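Local coordinates for NAD-dependent epimerase/dehydratase (Methanobrevibacter ruminantium, PDB 6DNT), which probably interconverts UDP-N-acetylglucosamine and its C4 epimer with the help of bound NAD, and is also seen holding UDP-N-acetylmuramic acid, at residues Lys37-Gly43 / Lys103-Leu109; Val62-Leu68 / Leu84-Asp90. All coordinates share one frame; numbering follows the deposited sequence.

Contact 1: Lys37-Gly43 / Lys103-Leu109; sequences KNVVVTG and KDYVFHL. With NAD (nicotinamide-adenine-dinucleotide), chain B.
Thr42 and His108 meet through side chains near the carboxyl ends of two parallel strands, Thr42 OG1 lying 2.7 Å from His108 ND1 in a hydrogen bond whose proton either could supply. The hydroxyl reaches the edge of the imidazole because it stands between the backbone N and the carbonyl carbon of its own residue (chi1 76°). The same oxygen accepts from Ala110 N and, weakly, from Leu109 N, while Ser133 binds His108 NE2, so both ring nitrogens are engaged and the ring is fixed in rotation. At the other end, Asp104 OD2 turns its anti lone pair to Asn38 N, 2.7 Å away, and Asp104 N returns a bond of 2.8 Å to Asn38 O. Asp104 OD1 forms a salt bridge with Lys146. Replacing Asp104 by an alanine would probably leave the amide of Asn38 without its acceptor and Lys146 without this counter-charge. Between these ends the backbone ladder runs from Val40 N to Tyr105 O, from Phe107 N to Val40 O at 2.8 Å, and from Thr42 N to Phe107 O.

Packing differs on the two faces. On the face of Val39, Val41 and Phe107, Val39 CB comes to the edge of the phenyl ring, and Val41 CG1 meets Leu109 CD1 at 3.6 Å; helix 47-56 covers this side. On the other, Val40 CG2 crosses the Lys103 chain at CG (3.8 Å), and helix 122-142 packs on Thr42, Val106 and His108. Beyond the strands, NAD O3D gives a weak bond to Leu109 O, and Gly43 CA lies 3.3 Å from NAD O4B. The chemistry is that of a Rossmann-type sheet: apolar side chains along the strand middles, with polar side-chain bonds at the ends, one of which faces the dinucleotide.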
loop_
_atom_site.group_PDB
_atom_site.type_symbol
_atom_site.label_atom_id
_atom_site.label_comp_id
_atom_site.label_asym_id
_atom_site.label_seq_id
_atom_site.Cartn_x
_atom_site.Cartn_y
_atom_site.Cartn_z
ATOM N N LYS A 37 7.443 -29.627 -11.017
ATOM C CA LYS A 37 7.863 -28.473 -10.236
ATOM C C LYS A 37 7.700 -28.748 -8.748
ATOM O O LYS A 37 7.058 -29.721 -8.355
ATOM C CB LYS A 37 7.064 -27.239 -10.662
ATOM C CG LYS A 37 7.192 -26.905 -12.148
ATOM C CD LYS A 37 8.614 -26.497 -12.521
ATOM C CE LYS A 37 8.732 -26.047 -13.969
ATOM N NZ LYS A 37 8.596 -27.170 -14.935
ATOM N N ASN A 38 8.315 -27.904 -7.930
ATOM C CA ASN A 38 8.154 -27.962 -6.482
ATOM C C ASN A 38 7.607 -26.593 -6.089
ATOM O O ASN A 38 8.295 -25.593 -6.220
ATOM C CB ASN A 38 9.476 -28.277 -5.755
ATOM C CG ASN A 38 9.275 -28.772 -4.308
ATOM O OD1 ASN A 38 8.175 -28.658 -3.771
ATOM N ND2 ASN A 38 10.310 -29.325 -3.680
ATOM N N VAL A 39 6.353 -26.556 -5.643
ATOM C CA VAL A 39 5.677 -25.284 -5.427
ATOM C C VAL A 39 5.204 -25.150 -3.988
ATOM O O VAL A 39 5.038 -26.137 -3.272
ATOM C CB VAL A 39 4.505 -25.085 -6.412
ATOM C CG1 VAL A 39 4.947 -25.353 -7.847
ATOM C CG2 VAL A 39 3.318 -25.960 -6.059
ATOM N N VAL A 40 5.005 -23.901 -3.583
ATOM C CA VAL A 40 4.427 -23.565 -2.299
ATOM C C VAL A 40 3.073 -22.936 -2.572
ATOM O O VAL A 40 2.950 -22.067 -3.449
ATOM C CB VAL A 40 5.305 -22.557 -1.529
ATOM C CG1 VAL A 40 4.636 -22.076 -0.252
ATOM C CG2 VAL A 40 6.661 -23.166 -1.216
ATOM N N VAL A 41 2.071 -23.379 -1.822
ATOM C CA VAL A 41 0.752 -22.740 -1.844
ATOM C C VAL A 41 0.421 -22.290 -0.430
ATOM O O VAL A 41 0.087 -23.105 0.441
ATOM C CB VAL A 41 -0.346 -23.696 -2.352
ATOM C CG1 VAL A 41 -1.691 -22.955 -2.379
ATOM C CG2 VAL A 41 0.002 -24.223 -3.730
ATOM N N THR A 42 0.518 -20.990 -0.171
ATOM C CA THR A 42 0.125 -20.481 1.132
ATOM C C THR A 42 -1.399 -20.435 1.122
ATOM O O THR A 42 -2.005 -20.189 0.080
ATOM C CB THR A 42 0.690 -19.089 1.467
ATOM O OG1 THR A 42 -0.045 -18.082 0.751
ATOM C CG2 THR A 42 2.192 -19.007 1.138
ATOM N N GLY A 43 -2.006 -20.739 2.259
ATOM C CA GLY A 43 -3.469 -20.789 2.339
ATOM C C GLY A 43 -4.048 -21.933 1.525
ATOM O O GLY A 43 -5.235 -21.909 1.152
ATOM N N LYS A 103 12.413 -24.089 -4.245
ATOM C CA LYS A 103 11.052 -24.091 -4.777
ATOM C C LYS A 103 11.028 -23.312 -6.086
ATOM O O LYS A 103 11.823 -22.404 -6.276
ATOM C CB LYS A 103 10.087 -23.487 -3.761
ATOM C CG LYS A 103 10.039 -24.234 -2.446
ATOM C CD LYS A 103 9.437 -25.631 -2.583
ATOM C CE LYS A 103 9.142 -26.238 -1.216
ATOM N NZ LYS A 103 10.384 -26.583 -0.468
ATOM N N ASP A 104 10.115 -23.670 -6.980
ATOM C CA ASP A 104 9.976 -23.023 -8.288
ATOM C C ASP A 104 9.000 -21.840 -8.256
ATOM O O ASP A 104 9.325 -20.745 -8.708
ATOM C CB ASP A 104 9.490 -24.029 -9.322
ATOM C CG ASP A 104 10.477 -25.166 -9.540
ATOM O OD1 ASP A 104 11.609 -24.892 -9.981
ATOM O OD2 ASP A 104 10.131 -26.325 -9.242
ATOM N N TYR A 105 7.795 -22.078 -7.738
ATOM C CA TYR A 105 6.721 -21.082 -7.753
ATOM C C TYR A 105 6.075 -20.987 -6.385
ATOM O O TYR A 105 6.047 -21.971 -5.641
ATOM C CB TYR A 105 5.639 -21.461 -8.758
ATOM C CG TYR A 105 6.133 -21.625 -10.162
ATOM C CD1 TYR A 105 6.681 -20.552 -10.852
ATOM C CD2 TYR A 105 6.053 -22.858 -10.812
ATOM C CE1 TYR A 105 7.138 -20.695 -12.152
ATOM C CE2 TYR A 105 6.515 -23.011 -12.109
ATOM C CZ TYR A 105 7.062 -21.928 -12.769
ATOM O OH TYR A 105 7.520 -22.081 -14.054
ATOM N N VAL A 106 5.570 -19.796 -6.067
ATOM C CA VAL A 106 4.852 -19.542 -4.834
ATOM C C VAL A 106 3.499 -18.927 -5.171
ATOM O O VAL A 106 3.423 -17.899 -5.828
ATOM C CB VAL A 106 5.634 -18.598 -3.902
ATOM C CG1 VAL A 106 4.818 -18.253 -2.665
ATOM C CG2 VAL A 106 6.969 -19.234 -3.520
ATOM N N PHE A 107 2.440 -19.590 -4.723
ATOM C CA PHE A 107 1.064 -19.100 -4.886
ATOM C C PHE A 107 0.656 -18.578 -3.524
ATOM O O PHE A 107 0.572 -19.357 -2.565
ATOM C CB PHE A 107 0.134 -20.215 -5.326
ATOM C CG PHE A 107 0.494 -20.812 -6.649
ATOM C CD1 PHE A 107 1.397 -21.879 -6.708
ATOM C CD2 PHE A 107 -0.041 -20.320 -7.833
ATOM C CE1 PHE A 107 1.747 -22.444 -7.924
ATOM C CE2 PHE A 107 0.311 -20.888 -9.050
ATOM C CZ PHE A 107 1.215 -21.934 -9.088
ATOM N N HIS A 108 0.447 -17.269 -3.410
ATOM C CA HIS A 108 0.171 -16.677 -2.118
ATOM C C HIS A 108 -1.318 -16.366 -1.976
ATOM O O HIS A 108 -1.789 -15.329 -2.439
ATOM C CB HIS A 108 1.029 -15.430 -1.900
ATOM C CG HIS A 108 0.799 -14.758 -0.595
ATOM N ND1 HIS A 108 0.539 -15.446 0.568
ATOM C CD2 HIS A 108 0.819 -13.445 -0.257
ATOM C CE1 HIS A 108 0.384 -14.590 1.556
ATOM N NE2 HIS A 108 0.554 -13.370 1.083
ATOM N N LEU A 109 -2.036 -17.278 -1.328
ATOM C CA LEU A 109 -3.480 -17.104 -1.047
ATOM C C LEU A 109 -3.791 -16.883 0.416
ATOM O O LEU A 109 -4.907 -16.472 0.730
ATOM C CB LEU A 109 -4.277 -18.307 -1.553
ATOM C CG LEU A 109 -4.093 -18.568 -3.043
ATOM C CD1 LEU A 109 -3.211 -19.788 -3.281
ATOM C CD2 LEU A 109 -5.441 -18.744 -3.735
HETATM P PA NAD B . -9.910 -18.693 2.832
HETATM O O1A NAD B . -10.733 -19.904 2.510
HETATM O O2A NAD B . -10.072 -18.059 4.169
HETATM O O5B NAD B . -8.374 -19.120 2.597
HETATM C C5B NAD B . -7.305 -18.463 3.275
HETATM C C4B NAD B . -6.429 -19.565 3.837
HETATM O O4B NAD B . -5.278 -18.962 4.432
HETATM C C3B NAD B . -7.117 -20.369 4.935
HETATM O O3B NAD B . -6.949 -21.753 4.661
HETATM C C2B NAD B . -6.454 -19.926 6.229
HETATM O O2B NAD B . -6.373 -20.922 7.263
HETATM C C1B NAD B . -5.087 -19.486 5.743
HETATM N N9A NAD B . -4.437 -18.405 6.498
HETATM C C8A NAD B . -4.957 -17.196 6.824
HETATM N N7A NAD B . -4.036 -16.432 7.461
HETATM C C5A NAD B . -2.886 -17.158 7.505
HETATM C C6A NAD B . -1.527 -16.952 8.028
HETATM N N6A NAD B . -1.208 -15.798 8.634
HETATM N N1A NAD B . -0.626 -17.972 7.875
HETATM C C2A NAD B . -0.950 -19.128 7.270
HETATM N N3A NAD B . -2.179 -19.386 6.763
HETATM C C4A NAD B . -3.156 -18.439 6.863
HETATM O O3 NAD B . -10.134 -17.566 1.704
HETATM P PN NAD B . -10.274 -17.724 0.134
HETATM O O1N NAD B . -9.774 -19.052 -0.350
HETATM O O2N NAD B . -11.645 -17.257 -0.273
HETATM O O5D NAD B . -9.258 -16.572 -0.319
HETATM C C5D NAD B . -7.970 -16.922 -0.838
HETATM C C4D NAD B . -7.299 -15.643 -1.333
HETATM O O4D NAD B . -8.086 -15.078 -2.385
HETATM C C3D NAD B . -7.170 -14.577 -0.251
HETATM O O3D NAD B . -5.934 -13.856 -0.402
HETATM C C2D NAD B . -8.344 -13.670 -0.525
HETATM O O2D NAD B . -8.136 -12.361 -0.010
HETATM C C1D NAD B . -8.416 -13.726 -2.034
HETATM N N1N NAD B . -9.718 -13.377 -2.612
HETATM C C2N NAD B . -10.797 -14.159 -2.429
HETATM C C3N NAD B . -12.021 -13.826 -2.999
HETATM C C7N NAD B . -13.273 -14.653 -2.821
HETATM O O7N NAD B . -14.302 -14.275 -3.369
HETATM N N7N NAD B . -13.287 -15.746 -2.064
HETATM C C4N NAD B . -12.087 -12.666 -3.776
HETATM C C5N NAD B . -10.968 -11.867 -3.944
HETATM C C6N NAD B . -9.786 -12.240 -3.336
#

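Contact 2: Val62-Leu68 / Leu84-Asp90; sequences VTIIDNL and LTIIKED. With NAD (nicotinamide-adenine-dinucleotide), chain B.
Asn67 and Asp90 reach out side by side beyond the strand ends, and Asn67 ND2 donates to Asp90 OD2 at 3.2 Å, from above the carboxylate plane; amide and carboxylate are turned 78° apart. Ser69 holds Asn67 OD1, and Met92 N holds Asp90 OD1. Both residues also meet the adenine: NAD N6A donates to Asp90 OD1 at 3.0 Å, and Asn67 OD1 lies 3.2 Å from NAD C4A. Asp66 grips the adenosine ribose with both oxygens, OD1 taking NAD O2B and OD2 taking NAD O3B, each at 2.7 Å. An Asx turn, Leu68 N to Asp66 OD1, helps to position the carboxylate, and Leu45 N binds its OD2.

Backbone bonds form a parallel ladder from Thr85 N to Val62 O through to Asp66 N to Ile87 O.

Apolar contacts alternate between faces. With OG1 beside the backbone N (chi1 -67°), the methyl CG2 of Thr63 is the branch left to meet Ile87 CD1 at 3.6 Å, while Ile64 CD1 touches Leu84 CD1 at 3.8 Å on the other face.

Strand 61-65 is the inner partner, bonded also to strand 38-42; helix 96-99 packs against Ile65 and Ile87, and Leu76, from a loop, touches Leu84.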
loop_
_atom_site.group_PDB
_atom_site.type_symbol
_atom_site.label_atom_id
_atom_site.label_comp_id
_atom_site.label_asym_id
_atom_site.label_seq_id
_atom_site.Cartn_x
_atom_site.Cartn_y
_atom_site.Cartn_z
ATOM N N VAL A 62 4.027 -30.289 -3.820
ATOM C CA VAL A 62 3.338 -29.122 -3.269
ATOM C C VAL A 62 3.541 -29.063 -1.769
ATOM O O VAL A 62 3.244 -30.023 -1.056
ATOM C CB VAL A 62 1.824 -29.163 -3.544
ATOM C CG1 VAL A 62 1.143 -27.919 -2.977
ATOM C CG2 VAL A 62 1.558 -29.262 -5.036
ATOM N N THR A 63 4.012 -27.913 -1.294
ATOM C CA THR A 63 4.097 -27.619 0.121
ATOM C C THR A 63 3.037 -26.574 0.431
ATOM O O THR A 63 3.075 -25.477 -0.112
ATOM C CB THR A 63 5.477 -27.071 0.501
ATOM O OG1 THR A 63 6.458 -28.109 0.325
ATOM C CG2 THR A 63 5.516 -26.603 1.932
ATOM N N ILE A 64 2.095 -26.942 1.283
ATOM C CA ILE A 64 1.092 -26.012 1.783
ATOM C C ILE A 64 1.603 -25.393 3.070
ATOM O O ILE A 64 2.094 -26.112 3.948
ATOM C CB ILE A 64 -0.240 -26.727 2.047
ATOM C CG1 ILE A 64 -0.847 -27.195 0.725
ATOM C CG2 ILE A 64 -1.207 -25.821 2.822
ATOM C CD1 ILE A 64 -2.099 -28.038 0.925
ATOM N N ILE A 65 1.474 -24.067 3.206
ATOM C CA ILE A 65 1.634 -23.413 4.513
ATOM C C ILE A 65 0.279 -22.833 4.893
ATOM O O ILE A 65 -0.253 -21.995 4.173
ATOM C CB ILE A 65 2.697 -22.288 4.512
ATOM C CG1 ILE A 65 4.026 -22.776 3.910
ATOM C CG2 ILE A 65 2.902 -21.784 5.933
ATOM C CD1 ILE A 65 5.029 -21.672 3.628
ATOM N N ASP A 66 -0.281 -23.278 6.012
ATOM C CA ASP A 66 -1.630 -22.860 6.389
ATOM C C ASP A 66 -1.782 -23.017 7.881
ATOM O O ASP A 66 -1.443 -24.068 8.427
ATOM C CB ASP A 66 -2.649 -23.717 5.639
ATOM C CG ASP A 66 -4.031 -23.101 5.604
ATOM O OD1 ASP A 66 -4.611 -22.877 6.670
ATOM O OD2 ASP A 66 -4.533 -22.857 4.489
ATOM N N ASN A 67 -2.305 -21.987 8.554
ATOM C CA ASN A 67 -2.479 -22.056 9.997
ATOM C C ASN A 67 -3.860 -22.565 10.468
ATOM O O ASN A 67 -4.133 -22.515 11.669
ATOM C CB ASN A 67 -2.159 -20.710 10.655
ATOM C CG ASN A 67 -3.153 -19.611 10.300
ATOM O OD1 ASN A 67 -4.102 -19.823 9.536
ATOM N ND2 ASN A 67 -2.917 -18.426 10.842
ATOM N N LEU A 68 -4.698 -23.020 9.531
ATOM C CA LEU A 68 -6.048 -23.527 9.808
ATOM C C LEU A 68 -6.998 -22.507 10.440
ATOM O O LEU A 68 -8.028 -22.902 10.994
ATOM C CB LEU A 68 -6.005 -24.785 10.688
ATOM C CG LEU A 68 -5.239 -25.972 10.140
ATOM C CD1 LEU A 68 -5.055 -27.005 11.240
ATOM C CD2 LEU A 68 -5.994 -26.569 8.961
ATOM N N LEU A 84 2.402 -34.378 -1.443
ATOM C CA LEU A 84 1.971 -33.293 -0.567
ATOM C C LEU A 84 2.800 -33.181 0.685
ATOM O O LEU A 84 3.125 -34.186 1.311
ATOM C CB LEU A 84 0.515 -33.506 -0.163
ATOM C CG LEU A 84 -0.129 -32.402 0.667
ATOM C CD1 LEU A 84 -0.193 -31.118 -0.144
ATOM C CD2 LEU A 84 -1.503 -32.860 1.103
ATOM N N THR A 85 3.110 -31.939 1.063
ATOM C CA THR A 85 3.608 -31.606 2.372
ATOM C C THR A 85 2.728 -30.508 2.949
ATOM O O THR A 85 2.388 -29.565 2.252
ATOM C CB THR A 85 5.078 -31.128 2.296
ATOM O OG1 THR A 85 5.913 -32.249 1.954
ATOM C CG2 THR A 85 5.535 -30.526 3.610
ATOM N N ILE A 86 2.370 -30.630 4.215
ATOM C CA ILE A 86 1.587 -29.605 4.892
ATOM C C ILE A 86 2.362 -29.113 6.088
ATOM O O ILE A 86 2.781 -29.913 6.937
ATOM C CB ILE A 86 0.220 -30.121 5.368
ATOM C CG1 ILE A 86 -0.470 -30.784 4.176
ATOM C CG2 ILE A 86 -0.623 -28.966 5.945
ATOM C CD1 ILE A 86 -1.691 -31.572 4.526
ATOM N N ILE A 87 2.500 -27.790 6.168
ATOM C CA ILE A 87 3.146 -27.117 7.283
ATOM C C ILE A 87 2.058 -26.297 7.947
ATOM O O ILE A 87 1.557 -25.339 7.349
ATOM C CB ILE A 87 4.313 -26.216 6.805
ATOM C CG1 ILE A 87 5.324 -27.056 6.002
ATOM C CG2 ILE A 87 4.960 -25.550 8.011
ATOM C CD1 ILE A 87 6.510 -26.300 5.415
ATOM N N LYS A 88 1.696 -26.694 9.161
ATOM C CA LYS A 88 0.590 -26.087 9.905
ATOM C C LYS A 88 1.142 -24.976 10.772
ATOM O O LYS A 88 1.405 -25.152 11.959
ATOM C CB LYS A 88 -0.144 -27.136 10.734
ATOM C CG LYS A 88 -0.928 -28.109 9.877
ATOM C CD LYS A 88 -1.780 -29.052 10.715
ATOM C CE LYS A 88 -2.554 -30.011 9.834
ATOM N NZ LYS A 88 -3.328 -30.964 10.672
ATOM N N GLU A 89 1.317 -23.812 10.156
ATOM C CA GLU A 89 1.987 -22.711 10.795
ATOM C C GLU A 89 1.530 -21.383 10.210
ATOM O O GLU A 89 1.141 -21.308 9.041
ATOM C CB GLU A 89 3.495 -22.881 10.584
ATOM C CG GLU A 89 4.364 -22.057 11.497
ATOM C CD GLU A 89 5.822 -22.476 11.461
ATOM O OE1 GLU A 89 6.217 -23.232 10.542
ATOM O OE2 GLU A 89 6.581 -22.020 12.350
ATOM N N ASP A 90 1.561 -20.355 11.049
ATOM C CA ASP A 90 1.321 -18.990 10.603
ATOM C C ASP A 90 2.496 -18.525 9.743
ATOM O O ASP A 90 3.664 -18.761 10.108
ATOM C CB ASP A 90 1.175 -18.066 11.817
ATOM C CG ASP A 90 0.476 -16.758 11.472
ATOM O OD1 ASP A 90 0.987 -15.983 10.634
ATOM O OD2 ASP A 90 -0.630 -16.543 12.009
HETATM P PA NAD B . -9.910 -18.693 2.832
HETATM O O1A NAD B . -10.733 -19.904 2.510
HETATM O O2A NAD B . -10.072 -18.059 4.169
HETATM O O5B NAD B . -8.374 -19.120 2.597
HETATM C C5B NAD B . -7.305 -18.463 3.275
HETATM C C4B NAD B . -6.429 -19.565 3.837
HETATM O O4B NAD B . -5.278 -18.962 4.432
HETATM C C3B NAD B . -7.117 -20.369 4.935
HETATM O O3B NAD B . -6.949 -21.753 4.661
HETATM C C2B NAD B . -6.454 -19.926 6.229
HETATM O O2B NAD B . -6.373 -20.922 7.263
HETATM C C1B NAD B . -5.087 -19.486 5.743
HETATM N N9A NAD B . -4.437 -18.405 6.498
HETATM C C8A NAD B . -4.957 -17.196 6.824
HETATM N N7A NAD B . -4.036 -16.432 7.461
HETATM C C5A NAD B . -2.886 -17.158 7.505
HETATM C C6A NAD B . -1.527 -16.952 8.028
HETATM N N6A NAD B . -1.208 -15.798 8.634
HETATM N N1A NAD B . -0.626 -17.972 7.875
HETATM C C2A NAD B . -0.950 -19.128 7.270
HETATM N N3A NAD B . -2.179 -19.386 6.763
HETATM C C4A NAD B . -3.156 -18.439 6.863
HETATM O O3 NAD B . -10.134 -17.566 1.704
HETATM P PN NAD B . -10.274 -17.724 0.134
HETATM O O1N NAD B . -9.774 -19.052 -0.350
HETATM O O2N NAD B . -11.645 -17.257 -0.273
HETATM O O5D NAD B . -9.258 -16.572 -0.319
HETATM C C5D NAD B . -7.970 -16.922 -0.838
HETATM C C4D NAD B . -7.299 -15.643 -1.333
HETATM O O4D NAD B . -8.086 -15.078 -2.385
HETATM C C3D NAD B . -7.170 -14.577 -0.251
HETATM O O3D NAD B . -5.934 -13.856 -0.402
HETATM C C2D NAD B . -8.344 -13.670 -0.525
HETATM O O2D NAD B . -8.136 -12.361 -0.010
HETATM C C1D NAD B . -8.416 -13.726 -2.034
HETATM N N1N NAD B . -9.718 -13.377 -2.612
HETATM C C2N NAD B . -10.797 -14.159 -2.429
HETATM C C3N NAD B . -12.021 -13.826 -2.999
HETATM C C7N NAD B . -13.273 -14.653 -2.821
HETATM O O7N NAD B . -14.302 -14.275 -3.369
HETATM N N7N NAD B . -13.287 -15.746 -2.064
HETATM C C4N NAD B . -12.087 -12.666 -3.776
HETATM C C5N NAD B . -10.968 -11.867 -3.944
HETATM C C6N NAD B . -9.786 -12.240 -3.336
#

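Contact 1 and contact 2 are two neighbouring pairings in the parallel part of one mixed sheet, their centres 11 Å apart. Across the sheet the strands run 84-87, 61-65, 38-42, 105-108, so the central pair 38-42 and 61-65 joins the two contacts, with Val39 O to Thr63 N (2.8 Å) and Gly43 N to Ile65 O (2.9 Å) as probable hydrogen bonds. Along the chain the order is 38-42, 61-65, 84-87, 105-108, which nests contact 2 inside the loop that contact 1 closes. This is a worked example of the Rossmann principle: parallel strands bring their carboxyl ends to the same end of the sheet, where contact 2 meets the adenosine and contact 1 reaches both riboses of NAD.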